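Local coordinates for regulatory protein E2 (Bovine papillomavirus type 1, PDB 2JEX) that probably helps initiate viral DNA replication with the E1 protein and regulates viral transcription, here as its N-terminal transactivation domain, at residues R115-E120 with A150-T155; S135-R140 with L157-M162. The protein carries 1 engineered substitution. One frame throughout, in Å; residues are numbered along the deposited sequence.

Contact 1: residues R115-E120 with A150-T155; sequences RVVEVE and AGADGT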
ATOM      1  N   ARG A 115       0.259   4.708 -12.450  1.00 67.52           N
ATOM      2  CA  ARG A 115       0.537   5.759 -13.424  1.00 68.15           C
ATOM      3  C   ARG A 115       0.608   7.118 -12.754  1.00 68.61           C
ATOM      4  O   ARG A 115       0.090   7.308 -11.652  1.00 68.63           O
ATOM      5  CB  ARG A 115      -0.487   5.763 -14.563  1.00 68.12           C
ATOM      6  CG  ARG A 115      -1.833   6.309 -14.182  1.00 66.99           C
ATOM      7  CD  ARG A 115      -2.826   6.003 -15.265  1.00 59.86           C
ATOM      8  NE  ARG A 115      -4.122   6.600 -14.970  1.00 61.20           N
ATOM      9  CZ  ARG A 115      -5.094   5.997 -14.295  1.00 64.63           C
ATOM     10  NH1 ARG A 115      -4.929   4.764 -13.816  1.00 68.96           N
ATOM     11  NH2 ARG A 115      -6.239   6.630 -14.096  1.00 66.00           N
ATOM     12  N   VAL A 116       1.253   8.063 -13.425  1.00 69.19           N
ATOM     13  CA  VAL A 116       1.433   9.391 -12.858  1.00 69.37           C
ATOM     14  C   VAL A 116       0.384  10.367 -13.391  1.00 69.33           C
ATOM     15  O   VAL A 116       0.188  10.507 -14.601  1.00 68.99           O
ATOM     16  CB  VAL A 116       2.890   9.921 -13.069  1.00 69.76           C
ATOM     17  CG1 VAL A 116       3.027  11.352 -12.584  1.00 68.74           C
ATOM     18  CG2 VAL A 116       3.907   9.015 -12.338  1.00 69.88           C
ATOM     19  N   VAL A 117      -0.295  11.026 -12.460  1.00 69.42           N
ATOM     20  CA  VAL A 117      -1.177  12.144 -12.774  1.00 69.29           C
ATOM     21  C   VAL A 117      -0.434  13.458 -12.473  1.00 69.40           C
ATOM     22  O   VAL A 117       0.178  13.611 -11.411  1.00 68.71           O
ATOM     23  CB  VAL A 117      -2.522  12.012 -12.003  1.00 69.25           C
ATOM     24  CG1 VAL A 117      -3.360  13.266 -12.116  1.00 69.90           C
ATOM     25  CG2 VAL A 117      -3.313  10.819 -12.552  1.00 68.67           C
ATOM     26  N   GLU A 118      -0.457  14.381 -13.429  1.00 69.70           N
ATOM     27  CA  GLU A 118       0.223  15.667 -13.276  1.00 71.28           C
ATOM     28  C   GLU A 118      -0.765  16.821 -13.147  1.00 69.83           C
ATOM     29  O   GLU A 118      -1.685  16.952 -13.954  1.00 69.13           O
ATOM     30  CB  GLU A 118       1.182  15.944 -14.442  1.00 70.60           C
ATOM     31  CG  GLU A 118       1.981  17.240 -14.248  1.00 73.70           C
ATOM     32  CD  GLU A 118       2.827  17.640 -15.457  1.00 75.80           C
ATOM     33  OE1 GLU A 118       3.997  18.031 -15.227  1.00 88.04           O
ATOM     34  OE2 GLU A 118       2.335  17.574 -16.618  1.00 80.71           O
ATOM     35  N   VAL A 119      -0.569  17.646 -12.123  1.00 69.19           N
ATOM     36  CA  VAL A 119      -1.411  18.822 -11.916  1.00 69.51           C
ATOM     37  C   VAL A 119      -0.576  20.095 -12.051  1.00 69.50           C
ATOM     38  O   VAL A 119       0.472  20.234 -11.418  1.00 69.57           O
ATOM     39  CB  VAL A 119      -2.168  18.792 -10.558  1.00 68.92           C
ATOM     40  CG1 VAL A 119      -3.102  19.999 -10.438  1.00 69.08           C
ATOM     41  CG2 VAL A 119      -2.985  17.526 -10.437  1.00 69.30           C
ATOM     42  N   GLU A 120      -1.048  21.004 -12.891  1.00 69.15           N
ATOM     43  CA  GLU A 120      -0.393  22.286 -13.119  1.00 69.74           C
ATOM     44  C   GLU A 120      -1.260  23.372 -12.503  1.00 70.10           C
ATOM     45  O   GLU A 120      -2.466  23.424 -12.742  1.00 69.70           O
ATOM     46  CB  GLU A 120      -0.206  22.527 -14.621  1.00 69.28           C
ATOM     47  CG  GLU A 120       0.483  23.836 -14.977  1.00 68.99           C
ATOM     48  CD  GLU A 120       0.099  24.328 -16.365  1.00 71.54           C
ATOM     49  OE1 GLU A 120      -1.035  24.826 -16.529  1.00 76.39           O
ATOM     50  OE2 GLU A 120       0.928  24.228 -17.292  1.00 69.96           O
ATOM     51  N   ALA A 150      -9.357   3.280 -10.162  1.00 72.99           N
ATOM     52  CA  ALA A 150      -9.079   4.644  -9.746  1.00 73.10           C
ATOM     53  C   ALA A 150      -8.708   5.515 -10.935  1.00 73.00           C
ATOM     54  O   ALA A 150      -8.128   5.041 -11.917  1.00 72.87           O
ATOM     55  CB  ALA A 150      -7.979   4.684  -8.687  1.00 72.79           C
ATOM     56  N   GLY A 151      -9.058   6.793 -10.834  1.00 72.83           N
ATOM     57  CA  GLY A 151      -8.708   7.767 -11.851  1.00 72.44           C
ATOM     58  C   GLY A 151      -8.713   9.155 -11.260  1.00 71.70           C
ATOM     59  O   GLY A 151      -8.950   9.314 -10.065  1.00 72.10           O
ATOM     60  N   ALA A 152      -8.448  10.142 -12.111  1.00 71.20           N
ATOM     61  CA  ALA A 152      -8.489  11.552 -11.757  1.00 71.03           C
ATOM     62  C   ALA A 152      -9.358  12.345 -12.736  1.00 71.13           C
ATOM     63  O   ALA A 152      -9.428  12.028 -13.932  1.00 71.75           O
ATOM     64  CB  ALA A 152      -7.091  12.123 -11.738  1.00 71.53           C
ATOM     65  N   ASP A 153     -10.026  13.369 -12.214  1.00 69.85           N
ATOM     66  CA  ASP A 153     -10.741  14.328 -13.043  1.00 68.33           C
ATOM     67  C   ASP A 153     -10.467  15.735 -12.510  1.00 68.16           C
ATOM     68  O   ASP A 153      -9.461  15.945 -11.836  1.00 69.05           O
ATOM     69  CB  ASP A 153     -12.238  14.003 -13.087  1.00 67.63           C
ATOM     70  CG  ASP A 153     -12.881  13.969 -11.712  1.00 65.48           C
ATOM     71  OD1 ASP A 153     -13.972  13.380 -11.597  1.00 59.62           O
ATOM     72  OD2 ASP A 153     -12.309  14.525 -10.747  1.00 64.16           O
ATOM     73  N   GLY A 154     -11.348  16.689 -12.807  1.00 67.96           N
ATOM     74  CA  GLY A 154     -11.187  18.074 -12.356  1.00 67.33           C
ATOM     75  C   GLY A 154     -11.352  18.278 -10.859  1.00 67.01           C
ATOM     76  O   GLY A 154     -10.894  19.278 -10.311  1.00 68.75           O
ATOM     77  N   THR A 155     -12.001  17.331 -10.193  1.00 65.58           N
ATOM     78  CA  THR A 155     -12.289  17.445  -8.771  1.00 64.28           C
ATOM     79  C   THR A 155     -11.155  16.840  -7.918  1.00 64.41           C
ATOM     80  O   THR A 155     -10.711  17.445  -6.939  1.00 64.38           O
ATOM     81  CB  THR A 155     -13.669  16.811  -8.449  1.00 63.63           C
ATOM     82  OG1 THR A 155     -14.685  17.471  -9.218  1.00 65.14           O
ATOM     83  CG2 THR A 155     -14.017  16.934  -6.978  1.00 62.84           C
TER

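Contact 2: residues S135-R140 with L157-M162; sequences SNLYMR and LYYCTM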
ATOM      1  N   SER A 135      -4.636   1.843 -11.295  1.00 75.01           N
ATOM      2  CA  SER A 135      -5.812   1.523 -12.102  1.00 75.05           C
ATOM      3  C   SER A 135      -6.644   0.402 -11.485  1.00 75.05           C
ATOM      4  O   SER A 135      -7.839   0.276 -11.782  1.00 74.61           O
ATOM      5  CB  SER A 135      -5.405   1.149 -13.532  1.00 75.32           C
ATOM      6  OG  SER A 135      -4.626  -0.039 -13.559  1.00 77.29           O
ATOM      7  N   ASN A 136      -6.009  -0.399 -10.629  1.00 74.94           N
ATOM      8  CA  ASN A 136      -6.655  -1.565 -10.032  1.00 75.05           C
ATOM      9  C   ASN A 136      -6.516  -1.573  -8.518  1.00 74.59           C
ATOM     10  O   ASN A 136      -5.407  -1.620  -7.985  1.00 74.51           O
ATOM     11  CB  ASN A 136      -6.129  -2.869 -10.660  1.00 74.91           C
ATOM     12  CG  ASN A 136      -6.332  -2.916 -12.183  1.00 76.38           C
ATOM     13  OD1 ASN A 136      -7.385  -2.534 -12.696  1.00 75.53           O
ATOM     14  ND2 ASN A 136      -5.318  -3.382 -12.902  1.00 77.84           N
ATOM     15  N   LEU A 137      -7.658  -1.502  -7.840  1.00 74.37           N
ATOM     16  CA  LEU A 137      -7.706  -1.439  -6.386  1.00 74.55           C
ATOM     17  C   LEU A 137      -8.540  -2.587  -5.852  1.00 74.52           C
ATOM     18  O   LEU A 137      -9.651  -2.832  -6.327  1.00 74.12           O
ATOM     19  CB  LEU A 137      -8.306  -0.112  -5.907  1.00 74.72           C
ATOM     20  CG  LEU A 137      -7.734   1.238  -6.359  1.00 75.24           C
ATOM     21  CD1 LEU A 137      -8.545   2.390  -5.767  1.00 73.25           C
ATOM     22  CD2 LEU A 137      -6.275   1.370  -5.973  1.00 75.25           C
ATOM     23  N   TYR A 138      -7.996  -3.281  -4.857  1.00 74.34           N
ATOM     24  CA  TYR A 138      -8.663  -4.430  -4.253  1.00 74.60           C
ATOM     25  C   TYR A 138      -8.976  -4.132  -2.787  1.00 75.61           C
ATOM     26  O   TYR A 138      -8.076  -4.100  -1.940  1.00 74.95           O
ATOM     27  CB  TYR A 138      -7.792  -5.682  -4.392  1.00 74.03           C
ATOM     28  CG  TYR A 138      -7.344  -5.961  -5.810  1.00 72.05           C
ATOM     29  CD1 TYR A 138      -6.242  -5.295  -6.356  1.00 71.45           C
ATOM     30  CD2 TYR A 138      -8.020  -6.887  -6.608  1.00 69.63           C
ATOM     31  CE1 TYR A 138      -5.826  -5.536  -7.661  1.00 72.17           C
ATOM     32  CE2 TYR A 138      -7.607  -7.142  -7.920  1.00 69.96           C
ATOM     33  CZ  TYR A 138      -6.512  -6.460  -8.436  1.00 71.50           C
ATOM     34  OH  TYR A 138      -6.089  -6.697  -9.716  1.00 68.33           O
ATOM     35  N   MET A 139     -10.257  -3.906  -2.502  1.00 76.94           N
ATOM     36  CA  MET A 139     -10.696  -3.457  -1.182  1.00 78.97           C
ATOM     37  C   MET A 139     -11.748  -4.357  -0.548  1.00 79.71           C
ATOM     38  O   MET A 139     -12.647  -4.861  -1.222  1.00 79.90           O
ATOM     39  CB  MET A 139     -11.186  -2.001  -1.229  1.00 78.58           C
ATOM     40  CG  MET A 139     -11.858  -1.584  -2.530  1.00 79.68           C
ATOM     41  SD  MET A 139     -11.979   0.213  -2.738  1.00 81.05           S
ATOM     42  CE  MET A 139     -13.267   0.592  -1.541  1.00 84.17           C
ATOM     43  N   ARG A 140     -11.616  -4.556   0.761  1.00 81.24           N
ATOM     44  CA  ARG A 140     -12.573  -5.340   1.518  1.00 83.10           C
ATOM     45  C   ARG A 140     -13.815  -4.513   1.819  1.00 83.49           C
ATOM     46  O   ARG A 140     -13.730  -3.426   2.396  1.00 83.67           O
ATOM     47  CB  ARG A 140     -11.955  -5.881   2.815  1.00 82.90           C
ATOM     48  CG  ARG A 140     -12.814  -6.955   3.497  1.00 84.66           C
ATOM     49  CD  ARG A 140     -12.065  -7.701   4.599  1.00 85.10           C
ATOM     50  NE  ARG A 140     -11.865  -6.882   5.798  1.00 94.06           N
ATOM     51  CZ  ARG A 140     -11.163  -7.263   6.864  1.00 96.90           C
ATOM     52  NH1 ARG A 140     -10.577  -8.456   6.895  1.00 99.68           N
ATOM     53  NH2 ARG A 140     -11.043  -6.445   7.904  1.00 99.07           N
ATOM     54  N   LEU A 157      -8.790  12.790  -7.129  1.00 65.32           N
ATOM     55  CA  LEU A 157      -8.564  11.375  -7.348  1.00 65.46           C
ATOM     56  C   LEU A 157      -9.703  10.631  -6.673  1.00 65.59           C
ATOM     57  O   LEU A 157     -10.160  11.020  -5.598  1.00 65.62           O
ATOM     58  CB  LEU A 157      -7.212  10.974  -6.775  1.00 65.52           C
ATOM     59  CG  LEU A 157      -6.017  11.877  -7.088  1.00 65.80           C
ATOM     60  CD1 LEU A 157      -4.839  11.539  -6.159  1.00 71.44           C
ATOM     61  CD2 LEU A 157      -5.601  11.718  -8.513  1.00 68.62           C
ATOM     62  N   TYR A 158     -10.170   9.574  -7.324  1.00 66.25           N
ATOM     63  CA  TYR A 158     -11.425   8.924  -6.960  1.00 67.33           C
ATOM     64  C   TYR A 158     -11.363   7.459  -7.353  1.00 68.77           C
ATOM     65  O   TYR A 158     -10.565   7.066  -8.212  1.00 68.45           O
ATOM     66  CB  TYR A 158     -12.599   9.583  -7.709  1.00 66.91           C
ATOM     67  CG  TYR A 158     -12.570   9.325  -9.206  1.00 66.13           C
ATOM     68  CD1 TYR A 158     -13.068   8.132  -9.737  1.00 64.84           C
ATOM     69  CD2 TYR A 158     -12.025  10.259 -10.087  1.00 70.18           C
ATOM     70  CE1 TYR A 158     -13.023   7.874 -11.096  1.00 66.32           C
ATOM     71  CE2 TYR A 158     -11.990  10.017 -11.469  1.00 65.95           C
ATOM     72  CZ  TYR A 158     -12.488   8.822 -11.959  1.00 66.09           C
ATOM     73  OH  TYR A 158     -12.462   8.553 -13.306  1.00 62.50           O
ATOM     74  N   TYR A 159     -12.228   6.663  -6.737  1.00 70.92           N
ATOM     75  CA  TYR A 159     -12.459   5.288  -7.168  1.00 72.84           C
ATOM     76  C   TYR A 159     -13.955   5.083  -7.319  1.00 73.87           C
ATOM     77  O   TYR A 159     -14.744   5.766  -6.664  1.00 73.85           O
ATOM     78  CB  TYR A 159     -11.858   4.279  -6.171  1.00 72.90           C
ATOM     79  CG  TYR A 159     -12.472   4.308  -4.783  1.00 73.49           C
ATOM     80  CD1 TYR A 159     -11.915   5.093  -3.770  1.00 74.74           C
ATOM     81  CD2 TYR A 159     -13.599   3.543  -4.478  1.00 73.88           C
ATOM     82  CE1 TYR A 159     -12.465   5.130  -2.497  1.00 71.16           C
ATOM     83  CE2 TYR A 159     -14.162   3.573  -3.206  1.00 76.30           C
ATOM     84  CZ  TYR A 159     -13.584   4.369  -2.218  1.00 74.56           C
ATOM     85  OH  TYR A 159     -14.130   4.405  -0.954  1.00 75.25           O
ATOM     86  N   CYS A 160     -14.345   4.153  -8.185  1.00 75.79           N
ATOM     87  CA  CYS A 160     -15.760   3.812  -8.339  1.00 77.75           C
ATOM     88  C   CYS A 160     -16.070   2.345  -8.054  1.00 78.94           C
ATOM     89  O   CYS A 160     -15.263   1.455  -8.344  1.00 78.42           O
ATOM     90  CB  CYS A 160     -16.319   4.247  -9.703  1.00 77.82           C
ATOM     91  SG  CYS A 160     -15.113   4.450 -11.033  1.00 80.34           S
ATOM     92  N   THR A 161     -17.244   2.122  -7.462  1.00 81.00           N
ATOM     93  CA  THR A 161     -17.740   0.789  -7.105  1.00 82.89           C
ATOM     94  C   THR A 161     -19.220   0.703  -7.478  1.00 83.92           C
ATOM     95  O   THR A 161     -19.830   1.710  -7.856  1.00 84.46           O
ATOM     96  CB  THR A 161     -17.584   0.498  -5.589  1.00 83.04           C
ATOM     97  OG1 THR A 161     -18.478   1.334  -4.840  1.00 84.87           O
ATOM     98  CG2 THR A 161     -16.143   0.735  -5.111  1.00 83.17           C
ATOM     99  N   MET A 162     -19.804  -0.486  -7.369  1.00 84.75           N
ATOM    100  CA  MET A 162     -21.227  -0.642  -7.676  1.00 85.58           C
ATOM    101  C   MET A 162     -22.077  -0.959  -6.439  1.00 85.72           C
ATOM    102  O   MET A 162     -23.144  -1.582  -6.537  1.00 85.66           O
ATOM    103  CB  MET A 162     -21.445  -1.647  -8.818  1.00 85.97           C
ATOM    104  CG  MET A 162     -20.740  -1.262 -10.123  1.00 87.05           C
ATOM    105  SD  MET A 162     -21.113   0.421 -10.672  1.00 90.30           S
ATOM    106  CE  MET A 162     -19.629   0.831 -11.593  1.00 88.46           C
TER

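Contact 1: residues R115-E120 with A150-T155
Arg115 NH2 donates a hydrogen bond to the backbone oxygen Ala150 O at 3.3 Å. It is long but fairly straight, with an angle of 161° at the hydrogen. The acceptor sits at the edge of the guanidinium, close to its plane, whereas the donor is tilted from the carbonyl plane. Arg115 CG lies between its own backbone N and carbonyl carbon (chi1 74°), and from there the chain runs extended to NE, which carries the flat group across to the other strand. NE is engaged in a salt bridge with Asp190, so the guanidinium is held at two points, which should limit its rotation. The same NH2 also lies 3.5 Å from Gly151 CA.

The second touch is apolar: Ala152 CB faces both branches of Val117, with CG1 at 3.9 Å and CG2 at 4.1 Å. The short strand segments run nearly parallel (23°), their axes 8.8 Å apart. Both strands are antiparallel neighbours of strand 128-140, to which Arg115 and Val117 bond through Val133 and Tyr131. Strand 186-189 flanks Val117 through Val188, and strand 157-161 covers Ala152 through Leu157.

Contact 2: residues S135-R140 with L157-M162
A Met-aromatic contact joins Met139 to Tyr159. The sulfur SD stands over one face of the tyrosine ring, 4.3 Å from its centroid and 23° off the ring normal, displaced toward the rim rather than centred. The methionine chain bends at its last torsion (chi3 -73°), which brings the terminal methyl close as well: Met139 CE is 3.5 Å from Tyr159 CE2 and 3.9 Å from CZ. Sulfur and methyl gather about the CE2 corner on the same side of the ring plane, CE lying farther out, past the rim.

The apolar part lies nearer the backbone. Leu137 CD1 reaches Tyr159 CB at 3.8 Å, the two side chains meeting at about a right angle. Two residues further along, Thr161 CG2 lies at the edge of the Tyr159 ring, in its plane, and Ile168 of strand 166-169 touches the tyrosine.

Leu137 CA and Tyr159 CA are 8.3 Å apart, closer than in a flat sheet with strand 145-152 between them; Leu137 and Met139 bond to Ala148 and Gln146 of that middle strand. The facing side chains are consistent with the concave side of a curled antiparallel sheet, here in the N-terminal transactivation domain of E2.

Overall arrangement
Contacts 1 and 2 lie in the same antiparallel sheet and their segments alternate along the chain; each joins a strand to its next-but-one neighbour. Their centres are 15 Å apart. The meeting point is the pair of strands 145-152 and 157-161: Gly151 O and Tyr158 N, 3.0 Å apart, probably form a hydrogen bond, and Ala150 CB packs against Tyr158 O at 3.5 Å. Strand 128-140 serves both contacts as well, its earlier part pairing with residues 115-120 and its part after the corner at Ser135 supplying 135-140. Contact 1 is the more buried and includes a polar bond, whereas contact 2 rests on sulfur-aromatic and apolar packing.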